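Local coordinates for sterol carrier protein 2 (PDB 2CX7) that probably binds and transfers sterols or other lipids, as a bacterial member of the SCP-2 sterol carrier family, at residues F4-A9 with A63-G68; E30-L35 with E71-I76. One frame throughout, in Å; residues are numbered along the deposited sequence.

Contact 1: residues F4-A9 with A63-G68; sequences FTEAWA and AKAVEG
The carboxylate of E6 grips the backbone amide of A65. A65 N gives its hydrogen to E6 OE1 at 3.0 Å, meeting that oxygen from above the carboxylate plane, 38° out of it. A second, weak bond runs from A65 N to E6 OE2. A water donates to E6 OE2 and to A65 O. CG of E6 lies anti to the backbone N (chi1 -166°), and the bend at chi2 folds the carboxylate back to the strand edge. With E6 cut back to alanine, the A65 amide would probably lose its carboxylate partner and the water one of its two acceptors.

The alanines supply the packing. A65 CB sits against the first turn of the helix, 3.6 Å from T5 C. A9 CB lies 4.2 Å from A63 CB, which touches A9 O at 3.4 Å.

Locally, T5 is the N-cap: OG1 accepts from W8 N and is also hydrogen-bonded to E2 O.

The start of helix 6-17 lies along strand 59-67, an outermost strand of the sheet. The C13-C60 disulfide links the same two elements. Next to that strand is 49-56, whose V51 meets both A9 and F4. The F4 ring meets W83 of helix 80-86 edge-to-face.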
ATOM      1  N   PHE A   4       0.878   7.418   6.515  1.00 27.61           N
ATOM      2  CA  PHE A   4       2.068   7.730   5.735  1.00 31.31           C
ATOM      3  C   PHE A   4       3.229   8.361   6.500  1.00 31.14           C
ATOM      4  O   PHE A   4       3.940   9.219   5.975  1.00 36.80           O
ATOM      5  CB  PHE A   4       1.688   8.592   4.524  1.00 30.34           C
ATOM      6  CG  PHE A   4       0.709   7.920   3.597  1.00 27.44           C
ATOM      7  CD1 PHE A   4      -0.659   8.152   3.718  1.00 25.15           C
ATOM      8  CD2 PHE A   4       1.153   7.006   2.645  1.00 25.94           C
ATOM      9  CE1 PHE A   4      -1.571   7.478   2.904  1.00 25.96           C
ATOM     10  CE2 PHE A   4       0.251   6.322   1.822  1.00 23.53           C
ATOM     11  CZ  PHE A   4      -1.115   6.559   1.954  1.00 26.42           C
ATOM     12  N   THR A   5       3.414   7.927   7.742  1.00 28.43           N
ATOM     13  CA  THR A   5       4.517   8.402   8.572  1.00 29.66           C
ATOM     14  C   THR A   5       5.402   7.187   8.817  1.00 30.13           C
ATOM     15  O   THR A   5       4.942   6.050   8.691  1.00 26.46           O
ATOM     16  CB  THR A   5       4.035   8.940   9.932  1.00 30.72           C
ATOM     17  OG1 THR A   5       3.297   7.922  10.616  1.00 29.17           O
ATOM     18  CG2 THR A   5       3.153  10.173   9.741  1.00 29.26           C
ATOM     19  N   GLU A   6       6.663   7.418   9.164  1.00 29.89           N
ATOM     20  CA  GLU A   6       7.586   6.317   9.411  1.00 30.21           C
ATOM     21  C   GLU A   6       7.068   5.389  10.505  1.00 29.20           C
ATOM     22  O   GLU A   6       7.187   4.168  10.402  1.00 29.45           O
ATOM     23  CB  GLU A   6       8.969   6.855   9.789  1.00 31.91           C
ATOM     24  CG  GLU A   6      10.066   5.802   9.724  1.00 31.66           C
ATOM     25  CD  GLU A   6      10.096   5.097   8.382  1.00 36.53           C
ATOM     26  OE1 GLU A   6       9.148   4.341   8.080  1.00 40.82           O
ATOM     27  OE2 GLU A   6      11.060   5.302   7.620  1.00 43.51           O
ATOM     28  N   ALA A   7       6.488   5.969  11.550  1.00 27.81           N
ATOM     29  CA  ALA A   7       5.944   5.182  12.646  1.00 29.91           C
ATOM     30  C   ALA A   7       4.826   4.272  12.139  1.00 28.26           C
ATOM     31  O   ALA A   7       4.703   3.122  12.563  1.00 24.35           O
ATOM     32  CB  ALA A   7       5.415   6.106  13.742  1.00 32.37           C
ATOM     33  N   TRP A   8       4.015   4.794  11.225  1.00 23.63           N
ATOM     34  CA  TRP A   8       2.907   4.028  10.662  1.00 25.84           C
ATOM     35  C   TRP A   8       3.470   2.885   9.819  1.00 23.22           C
ATOM     36  O   TRP A   8       3.062   1.733   9.960  1.00 25.12           O
ATOM     37  CB  TRP A   8       2.031   4.930   9.784  1.00 23.14           C
ATOM     38  CG  TRP A   8       0.729   4.301   9.406  1.00 24.70           C
ATOM     39  CD1 TRP A   8      -0.417   4.281  10.147  1.00 23.87           C
ATOM     40  CD2 TRP A   8       0.451   3.547   8.219  1.00 26.89           C
ATOM     41  NE1 TRP A   8      -1.391   3.562   9.497  1.00 29.25           N
ATOM     42  CE2 TRP A   8      -0.884   3.099   8.311  1.00 23.71           C
ATOM     43  CE3 TRP A   8       1.203   3.204   7.088  1.00 22.22           C
ATOM     44  CZ2 TRP A   8      -1.487   2.323   7.314  1.00 30.39           C
ATOM     45  CZ3 TRP A   8       0.604   2.432   6.095  1.00 26.95           C
ATOM     46  CH2 TRP A   8      -0.727   2.001   6.216  1.00 27.40           C
ATOM     47  N   ALA A   9       4.415   3.217   8.950  1.00 23.77           N
ATOM     48  CA  ALA A   9       5.040   2.225   8.080  1.00 24.51           C
ATOM     49  C   ALA A   9       5.581   1.043   8.875  1.00 28.00           C
ATOM     50  O   ALA A   9       5.399  -0.114   8.482  1.00 22.69           O
ATOM     51  CB  ALA A   9       6.156   2.860   7.284  1.00 18.77           C
ATOM     52  N   ALA A  63       9.719  -1.986   5.849  1.00 26.39           N
ATOM     53  CA  ALA A  63       8.868  -0.925   5.333  1.00 23.96           C
ATOM     54  C   ALA A  63       9.567   0.400   5.594  1.00 28.10           C
ATOM     55  O   ALA A  63      10.527   0.464   6.358  1.00 31.61           O
ATOM     56  CB  ALA A  63       7.524  -0.960   6.025  1.00 22.26           C
ATOM     57  N   LYS A  64       9.100   1.457   4.950  1.00 23.90           N
ATOM     58  CA  LYS A  64       9.703   2.764   5.155  1.00 27.69           C
ATOM     59  C   LYS A  64       8.842   3.829   4.513  1.00 29.98           C
ATOM     60  O   LYS A  64       8.233   3.600   3.464  1.00 26.32           O
ATOM     61  CB  LYS A  64      11.105   2.813   4.543  1.00 28.56           C
ATOM     62  CG  LYS A  64      11.133   2.629   3.037  1.00 30.39           C
ATOM     63  CD  LYS A  64      12.539   2.756   2.495  1.00 36.11           C
ATOM     64  CE  LYS A  64      12.565   2.533   0.999  1.00 39.71           C
ATOM     65  NZ  LYS A  64      13.944   2.622   0.457  1.00 43.12           N
ATOM     66  N   ALA A  65       8.774   4.981   5.167  1.00 26.80           N
ATOM     67  CA  ALA A  65       8.023   6.106   4.640  1.00 26.13           C
ATOM     68  C   ALA A  65       9.077   6.952   3.950  1.00 29.36           C
ATOM     69  O   ALA A  65      10.160   7.201   4.500  1.00 25.77           O
ATOM     70  CB  ALA A  65       7.360   6.888   5.765  1.00 27.11           C
ATOM     71  N   VAL A  66       8.776   7.375   2.733  1.00 25.93           N
ATOM     72  CA  VAL A  66       9.708   8.177   1.978  1.00 28.23           C
ATOM     73  C   VAL A  66       9.040   9.440   1.470  1.00 31.27           C
ATOM     74  O   VAL A  66       7.910   9.412   0.979  1.00 23.14           O
ATOM     75  CB  VAL A  66      10.276   7.391   0.778  1.00 29.45           C
ATOM     76  CG1 VAL A  66      11.220   8.271  -0.029  1.00 32.64           C
ATOM     77  CG2 VAL A  66      11.003   6.155   1.272  1.00 35.35           C
ATOM     78  N   GLU A  67       9.746  10.552   1.621  1.00 29.04           N
ATOM     79  CA  GLU A  67       9.260  11.832   1.153  1.00 34.54           C
ATOM     80  C   GLU A  67       9.587  11.875  -0.335  1.00 30.59           C
ATOM     81  O   GLU A  67      10.674  11.469  -0.745  1.00 32.16           O
ATOM     82  CB  GLU A  67       9.982  12.958   1.891  1.00 36.81           C
ATOM     83  CG  GLU A  67       9.641  14.350   1.409  1.00 41.04           C
ATOM     84  CD  GLU A  67      10.416  15.413   2.162  1.00 47.10           C
ATOM     85  OE1 GLU A  67      11.665  15.333   2.189  1.00 50.06           O
ATOM     86  OE2 GLU A  67       9.778  16.326   2.728  1.00 51.40           O
ATOM     87  N   GLY A  68       8.641  12.341  -1.142  1.00 29.89           N
ATOM     88  CA  GLY A  68       8.862  12.421  -2.574  1.00 28.08           C
ATOM     89  C   GLY A  68       8.619  11.107  -3.292  1.00 33.23           C
ATOM     90  O   GLY A  68       7.861  10.257  -2.819  1.00 31.33           O
TER
HETATM   91  O   HOH W   1      12.531   6.539   5.760  1.00 43.37           O

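Contact 2: residues E30-L35 with E71-I76; sequences EGSLAL and EADFVI
S32 and D73 lock together just ahead of the parallel pairing. D73 OD2 accepts from S32 N at 2.9 Å, met on the anti side of the carboxylate. In return S32 OG accepts from D73 N, also at 2.9 Å. With chi1 at 52°, S32 OG stands between its backbone N and carbonyl carbon, and this puts it where it meets the D73 N-H, against A72 CA. A weak bond also joins S32 OG to D73 OD2. G31 CA lies 3.2 Å from D73 OD2. At its backbone angles a CB would jam against the E30 carbonyl O and also crowd D73 OD2 and the F74 ring.

Beyond this, the backbones pair in parallel through F74 N to S32 O, A34 N to F74 O and I76 N to A34 O, the last nearly straight at 179°.

On one face, L33 CD1 drops into the dip between F74 and I76. It rests 3.8 Å from F74 CB and 4.1 Å from I76 CD1, and the L33 and F74 side chains cross at about a right angle. The F74 ring turns its edge to S32 O, in plane, and meets W29. On the other face, A34 CB rests in the notch where A72 CB, at 3.7 Å, and V75 CG2 come together. Further along the L33 face, L35 and I76 both reach W83 of helix 80-86.

This is the parallel pair within an otherwise antiparallel five-stranded sheet, with strand order 3-2-1-4-5. Such a sheet with helices packed on it is the SCP-2 fold.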
ATOM      1  N   GLU A  30       6.191 -11.937  -4.545  1.00 17.14           N
ATOM      2  CA  GLU A  30       7.549 -11.400  -4.514  1.00 18.39           C
ATOM      3  C   GLU A  30       7.517 -10.025  -5.167  1.00 19.90           C
ATOM      4  O   GLU A  30       6.889  -9.839  -6.205  1.00 25.71           O
ATOM      5  CB  GLU A  30       8.534 -12.300  -5.264  1.00 23.58           C
ATOM      6  CG  GLU A  30       8.930 -13.560  -4.528  1.00 19.02           C
ATOM      7  CD  GLU A  30       9.749 -14.507  -5.406  1.00 23.00           C
ATOM      8  OE1 GLU A  30      10.397 -14.032  -6.362  1.00 24.65           O
ATOM      9  OE2 GLU A  30       9.742 -15.721  -5.131  1.00 27.88           O
ATOM     10  N   GLY A  31       8.187  -9.055  -4.558  1.00 21.47           N
ATOM     11  CA  GLY A  31       8.201  -7.728  -5.141  1.00 22.94           C
ATOM     12  C   GLY A  31       7.860  -6.632  -4.155  1.00 17.38           C
ATOM     13  O   GLY A  31       7.019  -6.815  -3.273  1.00 16.57           O
ATOM     14  N   SER A  32       8.527  -5.494  -4.293  1.00 17.99           N
ATOM     15  CA  SER A  32       8.271  -4.366  -3.401  1.00 17.04           C
ATOM     16  C   SER A  32       7.028  -3.634  -3.895  1.00 15.38           C
ATOM     17  O   SER A  32       6.696  -3.686  -5.079  1.00 16.74           O
ATOM     18  CB  SER A  32       9.479  -3.421  -3.368  1.00 17.55           C
ATOM     19  OG  SER A  32       9.879  -3.034  -4.671  1.00 18.36           O
ATOM     20  N   LEU A  33       6.331  -2.968  -2.982  1.00 14.78           N
ATOM     21  CA  LEU A  33       5.120  -2.239  -3.337  1.00 12.91           C
ATOM     22  C   LEU A  33       5.140  -0.879  -2.677  1.00 15.49           C
ATOM     23  O   LEU A  33       5.344  -0.776  -1.463  1.00 16.11           O
ATOM     24  CB  LEU A  33       3.874  -3.008  -2.859  1.00 13.35           C
ATOM     25  CG  LEU A  33       2.511  -2.299  -2.916  1.00 16.33           C
ATOM     26  CD1 LEU A  33       2.092  -2.088  -4.365  1.00 17.47           C
ATOM     27  CD2 LEU A  33       1.456  -3.161  -2.194  1.00 15.35           C
ATOM     28  N   ALA A  34       4.925   0.161  -3.475  1.00 14.58           N
ATOM     29  CA  ALA A  34       4.892   1.512  -2.951  1.00 12.62           C
ATOM     30  C   ALA A  34       3.480   2.056  -3.022  1.00 16.79           C
ATOM     31  O   ALA A  34       2.819   1.974  -4.067  1.00 18.02           O
ATOM     32  CB  ALA A  34       5.835   2.419  -3.741  1.00 15.16           C
ATOM     33  N   LEU A  35       3.017   2.587  -1.895  1.00 14.00           N
ATOM     34  CA  LEU A  35       1.710   3.213  -1.799  1.00 12.95           C
ATOM     35  C   LEU A  35       2.073   4.699  -1.773  1.00 14.05           C
ATOM     36  O   LEU A  35       2.556   5.224  -0.760  1.00 17.67           O
ATOM     37  CB  LEU A  35       1.011   2.786  -0.512  1.00 15.88           C
ATOM     38  CG  LEU A  35       0.914   1.270  -0.311  1.00 17.82           C
ATOM     39  CD1 LEU A  35       0.115   0.990   0.951  1.00 19.99           C
ATOM     40  CD2 LEU A  35       0.268   0.612  -1.542  1.00 14.80           C
ATOM     41  N   GLU A  71      10.827   4.214  -5.093  1.00 31.33           N
ATOM     42  CA  GLU A  71      11.092   3.138  -6.044  1.00 31.73           C
ATOM     43  C   GLU A  71      10.564   1.794  -5.546  1.00 28.85           C
ATOM     44  O   GLU A  71      10.722   1.449  -4.374  1.00 29.11           O
ATOM     45  CB  GLU A  71      12.599   3.010  -6.311  1.00 36.14           C
ATOM     46  CG  GLU A  71      13.257   4.265  -6.877  1.00 44.25           C
ATOM     47  CD  GLU A  71      13.280   5.415  -5.881  1.00 49.75           C
ATOM     48  OE1 GLU A  71      13.833   5.233  -4.775  1.00 54.02           O
ATOM     49  OE2 GLU A  71      12.746   6.500  -6.204  1.00 52.18           O
ATOM     50  N   ALA A  72       9.940   1.042  -6.447  1.00 27.83           N
ATOM     51  CA  ALA A  72       9.402  -0.270  -6.109  1.00 26.13           C
ATOM     52  C   ALA A  72       9.025  -1.033  -7.373  1.00 26.12           C
ATOM     53  O   ALA A  72       8.947  -0.453  -8.457  1.00 25.69           O
ATOM     54  CB  ALA A  72       8.176  -0.115  -5.211  1.00 19.90           C
ATOM     55  N   ASP A  73       8.797  -2.335  -7.230  1.00 25.72           N
ATOM     56  CA  ASP A  73       8.397  -3.164  -8.357  1.00 22.54           C
ATOM     57  C   ASP A  73       6.985  -2.776  -8.791  1.00 20.59           C
ATOM     58  O   ASP A  73       6.649  -2.816  -9.970  1.00 23.32           O
ATOM     59  CB  ASP A  73       8.441  -4.641  -7.971  1.00 24.83           C
ATOM     60  CG  ASP A  73       9.851  -5.131  -7.746  1.00 23.35           C
ATOM     61  OD1 ASP A  73      10.698  -4.932  -8.647  1.00 27.09           O
ATOM     62  OD2 ASP A  73      10.112  -5.714  -6.677  1.00 24.42           O
ATOM     63  N   PHE A  74       6.153  -2.418  -7.820  1.00 19.05           N
ATOM     64  CA  PHE A  74       4.798  -1.984  -8.109  1.00 14.74           C
ATOM     65  C   PHE A  74       4.581  -0.661  -7.399  1.00 11.59           C
ATOM     66  O   PHE A  74       4.970  -0.500  -6.245  1.00 15.58           O
ATOM     67  CB  PHE A  74       3.771  -3.007  -7.621  1.00 12.86           C
ATOM     68  CG  PHE A  74       3.824  -4.316  -8.359  1.00 17.09           C
ATOM     69  CD1 PHE A  74       4.733  -5.301  -7.990  1.00 19.41           C
ATOM     70  CD2 PHE A  74       2.968  -4.554  -9.433  1.00 20.64           C
ATOM     71  CE1 PHE A  74       4.791  -6.512  -8.683  1.00 21.70           C
ATOM     72  CE2 PHE A  74       3.015  -5.755 -10.134  1.00 20.01           C
ATOM     73  CZ  PHE A  74       3.929  -6.738  -9.757  1.00 23.31           C
ATOM     74  N   VAL A  75       3.972   0.286  -8.099  1.00 12.14           N
ATOM     75  CA  VAL A  75       3.695   1.589  -7.525  1.00 15.47           C
ATOM     76  C   VAL A  75       2.240   1.947  -7.772  1.00 14.74           C
ATOM     77  O   VAL A  75       1.775   1.954  -8.916  1.00 13.94           O
ATOM     78  CB  VAL A  75       4.596   2.680  -8.135  1.00 18.03           C
ATOM     79  CG1 VAL A  75       4.228   4.041  -7.565  1.00 17.84           C
ATOM     80  CG2 VAL A  75       6.049   2.363  -7.834  1.00 16.74           C
ATOM     81  N   ILE A  76       1.517   2.194  -6.683  1.00 14.63           N
ATOM     82  CA  ILE A  76       0.110   2.584  -6.756  1.00 12.49           C
ATOM     83  C   ILE A  76       0.035   3.984  -6.163  1.00 12.54           C
ATOM     84  O   ILE A  76       0.319   4.195  -4.980  1.00 16.08           O
ATOM     85  CB  ILE A  76      -0.802   1.663  -5.945  1.00 14.13           C
ATOM     86  CG1 ILE A  76      -0.667   0.219  -6.438  1.00 15.25           C
ATOM     87  CG2 ILE A  76      -2.254   2.138  -6.090  1.00 18.35           C
ATOM     88  CD1 ILE A  76      -1.520  -0.779  -5.663  1.00 17.44           C
TER

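In the fold
The chain starts with the arm and first helical turn of contact 1. It then passes helix 20-25 and enters strand 32-37, the first half of contact 2. Strands 49-56 and 59-67 follow as antiparallel neighbours. The second of them closes the loop of contact 1. Strand 74-78 then returns beside strand 32-37 and closes contact 2, so the two loops cross. Contact 1 joins the N-terminal helix to an outermost strand, and contact 2 joins two strands within the sheet. Their centres are 14 Å apart, yet they touch: F4 CE2 packs 3.6 Å from L35 O. W83 of helix 80-86 meets residues of both contacts.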